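Local coordinates for protein Rik1-associated factor 1 (Schizosaccharomyces pombe, PDB 4O9D) that is a component of the Clr4 methyltransferase complex, which contributes to heterochromatin establishment by methylating histone H3, and is represented here by its WD-repeat beta-propeller domain, at residues Gly338-Phe351 against Gly354-Arg366. Numbering follows the deposited sequence.
Sequences GINMAQWQPKGNLF and GGSDGIVKVWDLR
Phe-351 and Trp-363 form an antiparallel hydrogen-bonded pair with two reciprocal bonds: Phe-351 N to Trp-363 O spans 2.9 Å and is almost straight (176°), and Trp-363 N reaches Phe-351 O at 2.8 Å. The rings share one face of the sheet; CG of Phe-351 stands opposite the backbone N (chi1 -177°). The two side chains cross at a slant, Phe-351 CD2 lying 4.0 Å from Trp-363 CD1. Leu-365 CD2 packs on Phe-351 CB and approaches Trp-344 CH2, while Phe-351 CD1 lies over one face of the Trp-344 ring, near its rim. Leu-350 forks on the other face, CD1 touching Val-362 CG1 (3.8 Å) and CD2 touching Asp-364 CB (3.6 Å).

At the end holding Asn-349 and Arg-366, Asn-349 CB sits above one face of the Arg-366 guanidinium, 3.6 Å from NH2. A bend at chi3 (-74°) brings that group back side-on to Asp-364, NE to the syn lone pair of OD1 at 3.0 Å and NH2 to OD2; Arg-366 N also binds OD1, closing an Asx turn. Two waters bridge the segments, one from Asn-349 O to Leu-365 N, the other from Asn-349 ND2 to Arg-366 NH1.

At the other end of the contact, Asn-340 and Met-341 both face Gly-354 in a classic beta bulge: Gly-354 O accepts from Asn-340 N (3.1 Å) and weakly from Met-341 N, while Gly-354 N donates to Met-341 O. Met-341 SD reaches Val-360 CG2.

Both segments lie in the third WD repeat and form part of a four-stranded antiparallel blade of the WD beta-propeller: strand 351-354 runs between strands 341-344 and 359-363, strand 371-377 flanks the latter, and strand 292-297 of the preceding blade packs against Ile-339, Phe-351 and Leu-365.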
ATOM      1  N   GLY A 338      15.537  -2.732  -3.098  1.00 27.09           N
ATOM      2  CA  GLY A 338      15.534  -1.381  -3.654  1.00 25.94           C
ATOM      3  C   GLY A 338      14.532  -0.412  -3.035  1.00 24.56           C
ATOM      4  O   GLY A 338      14.443  -0.287  -1.817  1.00 26.75           O
ATOM      5  N   ILE A 339      13.779   0.303  -3.862  1.00 20.77           N
ATOM      6  CA  ILE A 339      12.917   1.352  -3.330  1.00 21.57           C
ATOM      7  C   ILE A 339      11.577   0.802  -2.782  1.00 25.29           C
ATOM      8  O   ILE A 339      10.750   0.313  -3.562  1.00 22.78           O
ATOM      9  CB  ILE A 339      12.598   2.416  -4.414  1.00 23.63           C
ATOM     10  CG1 ILE A 339      13.880   2.986  -5.071  1.00 23.97           C
ATOM     11  CG2 ILE A 339      11.737   3.522  -3.821  1.00 24.84           C
ATOM     12  CD1 ILE A 339      14.799   3.738  -4.143  1.00 24.17           C
ATOM     13  N   ASN A 340      11.344   0.923  -1.468  1.00 22.72           N
ATOM     14  CA  ASN A 340      10.095   0.454  -0.848  1.00 25.17           C
ATOM     15  C   ASN A 340       9.183   1.563  -0.313  1.00 26.00           C
ATOM     16  O   ASN A 340       8.125   1.298   0.282  1.00 26.19           O
ATOM     17  CB  ASN A 340      10.393  -0.492   0.304  1.00 23.11           C
ATOM     18  CG  ASN A 340      10.663  -1.902  -0.155  1.00 31.40           C
ATOM     19  OD1 ASN A 340      10.111  -2.359  -1.162  1.00 30.42           O
ATOM     20  ND2 ASN A 340      11.534  -2.609   0.582  1.00 33.53           N
ATOM     21  N   MET A 341       9.617   2.796  -0.470  1.00 19.18           N
ATOM     22  CA  MET A 341       8.818   3.943  -0.093  1.00 21.86           C
ATOM     23  C   MET A 341       8.866   4.985  -1.205  1.00 23.08           C
ATOM     24  O   MET A 341       9.947   5.367  -1.640  1.00 20.17           O
ATOM     25  CB  MET A 341       9.376   4.575   1.191  1.00 21.49           C
ATOM     26  CG  MET A 341       8.847   5.980   1.428  1.00 24.36           C
ATOM     27  SD  MET A 341       9.584   6.780   2.863  1.00 34.35           S
ATOM     28  CE  MET A 341       8.482   8.165   3.003  1.00 26.40           C
ATOM     29  N   ALA A 342       7.706   5.443  -1.669  1.00 21.29           N
ATOM     30  CA  ALA A 342       7.673   6.459  -2.710  1.00 24.36           C
ATOM     31  C   ALA A 342       6.352   7.218  -2.639  1.00 25.07           C
ATOM     32  O   ALA A 342       5.319   6.680  -3.012  1.00 19.35           O
ATOM     33  CB  ALA A 342       7.854   5.819  -4.095  1.00 24.27           C
ATOM     34  N   GLN A 343       6.395   8.460  -2.153  1.00 21.56           N
ATOM     35  CA  GLN A 343       5.169   9.237  -1.941  1.00 22.54           C
ATOM     36  C   GLN A 343       5.414  10.713  -2.127  1.00 20.08           C
ATOM     37  O   GLN A 343       6.475  11.239  -1.747  1.00 22.68           O
ATOM     38  CB  GLN A 343       4.622   9.030  -0.510  1.00 26.29           C
ATOM     39  CG  GLN A 343       3.990   7.665  -0.254  1.00 24.81           C
ATOM     40  CD  GLN A 343       3.126   7.635   1.005  1.00 32.54           C
ATOM     41  OE1 GLN A 343       3.110   8.585   1.792  1.00 29.51           O
ATOM     42  NE2 GLN A 343       2.395   6.535   1.194  1.00 31.27           N
ATOM     43  N   TRP A 344       4.409  11.383  -2.663  1.00 19.76           N
ATOM     44  CA  TRP A 344       4.372  12.832  -2.668  1.00 23.24           C
ATOM     45  C   TRP A 344       3.833  13.362  -1.351  1.00 26.51           C
ATOM     46  O   TRP A 344       2.846  12.861  -0.796  1.00 22.87           O
ATOM     47  CB  TRP A 344       3.540  13.336  -3.844  1.00 26.58           C
ATOM     48  CG  TRP A 344       4.166  12.907  -5.157  1.00 23.21           C
ATOM     49  CD1 TRP A 344       4.013  11.699  -5.782  1.00 20.55           C
ATOM     50  CD2 TRP A 344       5.057  13.673  -5.976  1.00 22.98           C
ATOM     51  NE1 TRP A 344       4.743  11.675  -6.957  1.00 20.46           N
ATOM     52  CE2 TRP A 344       5.399  12.871  -7.089  1.00 18.16           C
ATOM     53  CE3 TRP A 344       5.609  14.961  -5.872  1.00 23.64           C
ATOM     54  CZ2 TRP A 344       6.255  13.315  -8.085  1.00 24.78           C
ATOM     55  CZ3 TRP A 344       6.443  15.405  -6.876  1.00 23.73           C
ATOM     56  CH2 TRP A 344       6.772  14.590  -7.959  1.00 25.60           C
ATOM     57  N   GLN A 345       4.554  14.342  -0.823  1.00 28.13           N
ATOM     58  CA  GLN A 345       4.136  15.084   0.354  1.00 31.11           C
ATOM     59  C   GLN A 345       2.675  15.496   0.213  1.00 29.72           C
ATOM     60  O   GLN A 345       2.329  16.247  -0.696  1.00 27.79           O
ATOM     61  CB  GLN A 345       5.009  16.343   0.466  1.00 30.53           C
ATOM     62  CG  GLN A 345       4.365  17.484   1.245  1.00 36.59           C
ATOM     63  CD  GLN A 345       4.885  17.564   2.657  1.00 40.18           C
ATOM     64  OE1 GLN A 345       6.027  17.959   2.888  1.00 38.29           O
ATOM     65  NE2 GLN A 345       4.057  17.166   3.616  1.00 42.25           N
ATOM     66  N   PRO A 346       1.808  15.021   1.114  1.00 29.27           N
ATOM     67  CA  PRO A 346       0.438  15.481   0.905  1.00 31.49           C
ATOM     68  C   PRO A 346       0.362  17.002   1.025  1.00 35.52           C
ATOM     69  O   PRO A 346       1.067  17.597   1.849  1.00 37.77           O
ATOM     70  CB  PRO A 346      -0.351  14.772   2.011  1.00 32.12           C
ATOM     71  CG  PRO A 346       0.500  13.585   2.376  1.00 35.31           C
ATOM     72  CD  PRO A 346       1.922  14.109   2.258  1.00 30.11           C
ATOM     73  N   LYS A 347      -0.447  17.617   0.170  1.00 34.44           N
ATOM     74  CA  LYS A 347      -0.692  19.047   0.236  1.00 35.81           C
ATOM     75  C   LYS A 347       0.512  19.870  -0.265  1.00 41.22           C
ATOM     76  O   LYS A 347       0.444  21.093  -0.289  1.00 38.10           O
ATOM     77  CB  LYS A 347      -1.061  19.441   1.673  1.00 46.42           C
ATOM     78  CG  LYS A 347      -2.255  18.649   2.235  1.00 45.92           C
ATOM     79  CD  LYS A 347      -2.121  18.372   3.728  1.00 46.91           C
ATOM     80  CE  LYS A 347      -2.169  19.656   4.540  1.00 55.21           C
ATOM     81  NZ  LYS A 347      -2.994  19.507   5.782  1.00 51.56           N
ATOM     82  N   GLY A 348       1.583  19.197  -0.699  1.00 37.00           N
ATOM     83  CA  GLY A 348       2.789  19.864  -1.162  1.00 33.37           C
ATOM     84  C   GLY A 348       3.233  19.427  -2.554  1.00 30.83           C
ATOM     85  O   GLY A 348       2.457  18.828  -3.305  1.00 28.78           O
ATOM     86  N   ASN A 349       4.484  19.729  -2.896  1.00 35.91           N
ATOM     87  CA  ASN A 349       5.049  19.337  -4.186  1.00 33.55           C
ATOM     88  C   ASN A 349       6.361  18.551  -4.106  1.00 24.53           C
ATOM     89  O   ASN A 349       6.942  18.191  -5.123  1.00 28.74           O
ATOM     90  CB  ASN A 349       5.202  20.568  -5.076  1.00 35.68           C
ATOM     91  CG  ASN A 349       3.866  21.108  -5.546  1.00 37.47           C
ATOM     92  OD1 ASN A 349       3.048  20.375  -6.126  1.00 32.81           O
ATOM     93  ND2 ASN A 349       3.618  22.379  -5.272  1.00 39.06           N
ATOM     94  N   LEU A 350       6.811  18.235  -2.905  1.00 24.29           N
ATOM     95  CA  LEU A 350       8.032  17.446  -2.771  1.00 25.71           C
ATOM     96  C   LEU A 350       7.761  15.937  -2.892  1.00 24.11           C
ATOM     97  O   LEU A 350       6.697  15.446  -2.495  1.00 24.51           O
ATOM     98  CB  LEU A 350       8.703  17.730  -1.429  1.00 27.49           C
ATOM     99  CG  LEU A 350       9.293  19.135  -1.310  1.00 33.48           C
ATOM    100  CD1 LEU A 350       9.928  19.348   0.039  1.00 31.42           C
ATOM    101  CD2 LEU A 350      10.305  19.391  -2.420  1.00 28.47           C
ATOM    102  N   PHE A 351       8.739  15.216  -3.430  1.00 24.65           N
ATOM    103  CA  PHE A 351       8.653  13.769  -3.592  1.00 24.47           C
ATOM    104  C   PHE A 351       9.613  13.148  -2.577  1.00 25.31           C
ATOM    105  O   PHE A 351      10.690  13.696  -2.304  1.00 24.68           O
ATOM    106  CB  PHE A 351       9.030  13.394  -5.035  1.00 24.31           C
ATOM    107  CG  PHE A 351       8.914  11.911  -5.357  1.00 24.45           C
ATOM    108  CD1 PHE A 351       7.702  11.236  -5.213  1.00 20.65           C
ATOM    109  CD2 PHE A 351      10.005  11.217  -5.865  1.00 21.25           C
ATOM    110  CE1 PHE A 351       7.606   9.889  -5.527  1.00 19.93           C
ATOM    111  CE2 PHE A 351       9.916   9.873  -6.214  1.00 24.45           C
ATOM    112  CZ  PHE A 351       8.702   9.199  -6.038  1.00 22.13           C
ATOM    113  N   GLY A 354      12.361   6.128  -0.172  1.00 21.50           N
ATOM    114  CA  GLY A 354      13.173   5.430   0.811  1.00 26.81           C
ATOM    115  C   GLY A 354      13.681   4.129   0.250  1.00 24.16           C
ATOM    116  O   GLY A 354      12.906   3.325  -0.305  1.00 23.13           O
ATOM    117  N   GLY A 355      14.982   3.895   0.404  1.00 25.14           N
ATOM    118  CA  GLY A 355      15.596   2.755  -0.246  1.00 21.95           C
ATOM    119  C   GLY A 355      16.364   1.833   0.683  1.00 24.50           C
ATOM    120  O   GLY A 355      16.279   1.913   1.914  1.00 24.27           O
ATOM    121  N   SER A 356      17.115   0.932   0.077  1.00 22.06           N
ATOM    122  CA  SER A 356      17.801  -0.093   0.850  1.00 28.68           C
ATOM    123  C   SER A 356      19.126   0.399   1.409  1.00 30.43           C
ATOM    124  O   SER A 356      19.803  -0.354   2.116  1.00 29.12           O
ATOM    125  CB  SER A 356      17.994  -1.372   0.024  1.00 28.28           C
ATOM    126  OG  SER A 356      18.881  -1.170  -1.064  1.00 34.97           O
ATOM    127  N   ASP A 357      19.504   1.646   1.098  1.00 24.34           N
ATOM    128  CA  ASP A 357      20.609   2.284   1.797  1.00 28.76           C
ATOM    129  C   ASP A 357      20.132   2.724   3.186  1.00 30.17           C
ATOM    130  O   ASP A 357      20.924   3.237   3.983  1.00 29.46           O
ATOM    131  CB  ASP A 357      21.195   3.487   0.997  1.00 24.36           C
ATOM    132  CG  ASP A 357      20.109   4.493   0.543  1.00 29.49           C
ATOM    133  OD1 ASP A 357      18.908   4.214   0.748  1.00 25.69           O
ATOM    134  OD2 ASP A 357      20.452   5.554  -0.042  1.00 25.59           O
ATOM    135  N   GLY A 358      18.837   2.537   3.475  1.00 22.93           N
ATOM    136  CA  GLY A 358      18.288   2.986   4.741  1.00 23.24           C
ATOM    137  C   GLY A 358      17.982   4.481   4.805  1.00 26.73           C
ATOM    138  O   GLY A 358      17.623   5.007   5.856  1.00 28.14           O
ATOM    139  N   ILE A 359      18.105   5.184   3.683  1.00 22.86           N
ATOM    140  CA  ILE A 359      17.909   6.634   3.701  1.00 24.58           C
ATOM    141  C   ILE A 359      16.575   7.037   3.100  1.00 26.24           C
ATOM    142  O   ILE A 359      16.130   6.471   2.106  1.00 23.87           O
ATOM    143  CB  ILE A 359      19.024   7.369   2.910  1.00 26.81           C
ATOM    144  CG1 ILE A 359      20.419   6.883   3.341  1.00 29.83           C
ATOM    145  CG2 ILE A 359      18.912   8.892   3.087  1.00 24.23           C
ATOM    146  CD1 ILE A 359      20.856   7.388   4.706  1.00 33.81           C
ATOM    147  N   VAL A 360      15.952   8.033   3.714  1.00 26.48           N
ATOM    148  CA  VAL A 360      14.788   8.698   3.140  1.00 25.71           C
ATOM    149  C   VAL A 360      15.275   9.978   2.477  1.00 24.88           C
ATOM    150  O   VAL A 360      15.812  10.852   3.149  1.00 26.77           O
ATOM    151  CB  VAL A 360      13.729   9.027   4.216  1.00 23.36           C
ATOM    152  CG1 VAL A 360      12.574   9.824   3.609  1.00 22.78           C
ATOM    153  CG2 VAL A 360      13.223   7.727   4.879  1.00 25.01           C
ATOM    154  N   LYS A 361      15.114  10.067   1.160  1.00 21.11           N
ATOM    155  CA  LYS A 361      15.611  11.205   0.395  1.00 24.11           C
ATOM    156  C   LYS A 361      14.443  12.081  -0.041  1.00 27.25           C
ATOM    157  O   LYS A 361      13.347  11.560  -0.339  1.00 21.39           O
ATOM    158  CB  LYS A 361      16.426  10.709  -0.807  1.00 25.54           C
ATOM    159  CG  LYS A 361      17.788  10.109  -0.390  1.00 22.05           C
ATOM    160  CD  LYS A 361      18.574   9.563  -1.564  1.00 18.93           C
ATOM    161  CE  LYS A 361      19.992   9.157  -1.108  1.00 25.50           C
ATOM    162  NZ  LYS A 361      20.753  10.365  -0.635  1.00 24.93           N
ATOM    163  N   VAL A 362      14.668  13.400  -0.038  1.00 19.48           N
ATOM    164  CA  VAL A 362      13.632  14.373  -0.403  1.00 20.65           C
ATOM    165  C   VAL A 362      14.044  15.011  -1.743  1.00 24.89           C
ATOM    166  O   VAL A 362      15.209  15.404  -1.898  1.00 23.55           O
ATOM    167  CB  VAL A 362      13.432  15.475   0.679  1.00 21.49           C
ATOM    168  CG1 VAL A 362      12.330  16.457   0.276  1.00 19.86           C
ATOM    169  CG2 VAL A 362      13.120  14.859   2.066  1.00 25.42           C
ATOM    170  N   TRP A 363      13.099  15.086  -2.692  1.00 21.38           N
ATOM    171  CA  TRP A 363      13.368  15.566  -4.045  1.00 23.46           C
ATOM    172  C   TRP A 363      12.378  16.646  -4.494  1.00 24.42           C
ATOM    173  O   TRP A 363      11.186  16.563  -4.179  1.00 24.15           O
ATOM    174  CB  TRP A 363      13.282  14.413  -5.055  1.00 21.91           C
ATOM    175  CG  TRP A 363      13.934  13.108  -4.639  1.00 23.68           C
ATOM    176  CD1 TRP A 363      13.364  12.099  -3.925  1.00 21.52           C
ATOM    177  CD2 TRP A 363      15.269  12.671  -4.963  1.00 22.56           C
ATOM    178  NE1 TRP A 363      14.263  11.051  -3.773  1.00 24.54           N
ATOM    179  CE2 TRP A 363      15.438  11.382  -4.399  1.00 22.50           C
ATOM    180  CE3 TRP A 363      16.339  13.250  -5.681  1.00 22.09           C
ATOM    181  CZ2 TRP A 363      16.624  10.653  -4.522  1.00 24.55           C
ATOM    182  CZ3 TRP A 363      17.530  12.527  -5.797  1.00 20.40           C
ATOM    183  CH2 TRP A 363      17.661  11.240  -5.221  1.00 23.81           C
ATOM    184  N   ASP A 364      12.864  17.654  -5.233  1.00 22.98           N
ATOM    185  CA  ASP A 364      11.976  18.608  -5.925  1.00 22.75           C
ATOM    186  C   ASP A 364      12.226  18.540  -7.435  1.00 28.55           C
ATOM    187  O   ASP A 364      13.261  18.987  -7.924  1.00 27.27           O
ATOM    188  CB  ASP A 364      12.172  20.038  -5.451  1.00 27.82           C
ATOM    189  CG  ASP A 364      11.062  20.960  -5.932  1.00 34.07           C
ATOM    190  OD1 ASP A 364      10.520  20.730  -7.041  1.00 36.01           O
ATOM    191  OD2 ASP A 364      10.704  21.896  -5.190  1.00 33.08           O
ATOM    192  N   LEU A 365      11.272  17.968  -8.160  1.00 32.26           N
ATOM    193  CA  LEU A 365      11.463  17.658  -9.588  1.00 29.52           C
ATOM    194  C   LEU A 365      11.460  18.913 -10.458  1.00 33.59           C
ATOM    195  O   LEU A 365      11.756  18.872 -11.660  1.00 32.85           O
ATOM    196  CB  LEU A 365      10.386  16.669 -10.049  1.00 32.38           C
ATOM    197  CG  LEU A 365      10.740  15.210  -9.754  1.00 31.90           C
ATOM    198  CD1 LEU A 365      11.936  14.773 -10.632  1.00 32.02           C
ATOM    199  CD2 LEU A 365      11.055  14.984  -8.287  1.00 27.32           C
ATOM    200  N   ARG A 366      11.156  20.039  -9.842  1.00 31.60           N
ATOM    201  CA  ARG A 366      11.141  21.299 -10.567  1.00 36.19           C
ATOM    202  C   ARG A 366      12.537  21.977 -10.529  1.00 40.57           C
ATOM    203  O   ARG A 366      12.750  23.026 -11.144  1.00 39.27           O
ATOM    204  CB  ARG A 366      10.053  22.197  -9.977  1.00 38.22           C
ATOM    205  CG  ARG A 366       8.677  21.504  -9.870  1.00 42.09           C
ATOM    206  CD  ARG A 366       7.681  22.322  -9.051  1.00 34.85           C
ATOM    207  NE  ARG A 366       7.966  22.287  -7.613  1.00 36.79           N
ATOM    208  CZ  ARG A 366       7.435  23.126  -6.721  1.00 40.62           C
ATOM    209  NH1 ARG A 366       6.594  24.081  -7.106  1.00 44.20           N
ATOM    210  NH2 ARG A 366       7.745  23.027  -5.440  1.00 37.57           N
TER
HETATM  211  O   HOH W   1       8.519  18.440  -7.270  1.00 34.93           O
HETATM  212  O   HOH W   2       5.368  24.382  -4.508  1.00 49.21           O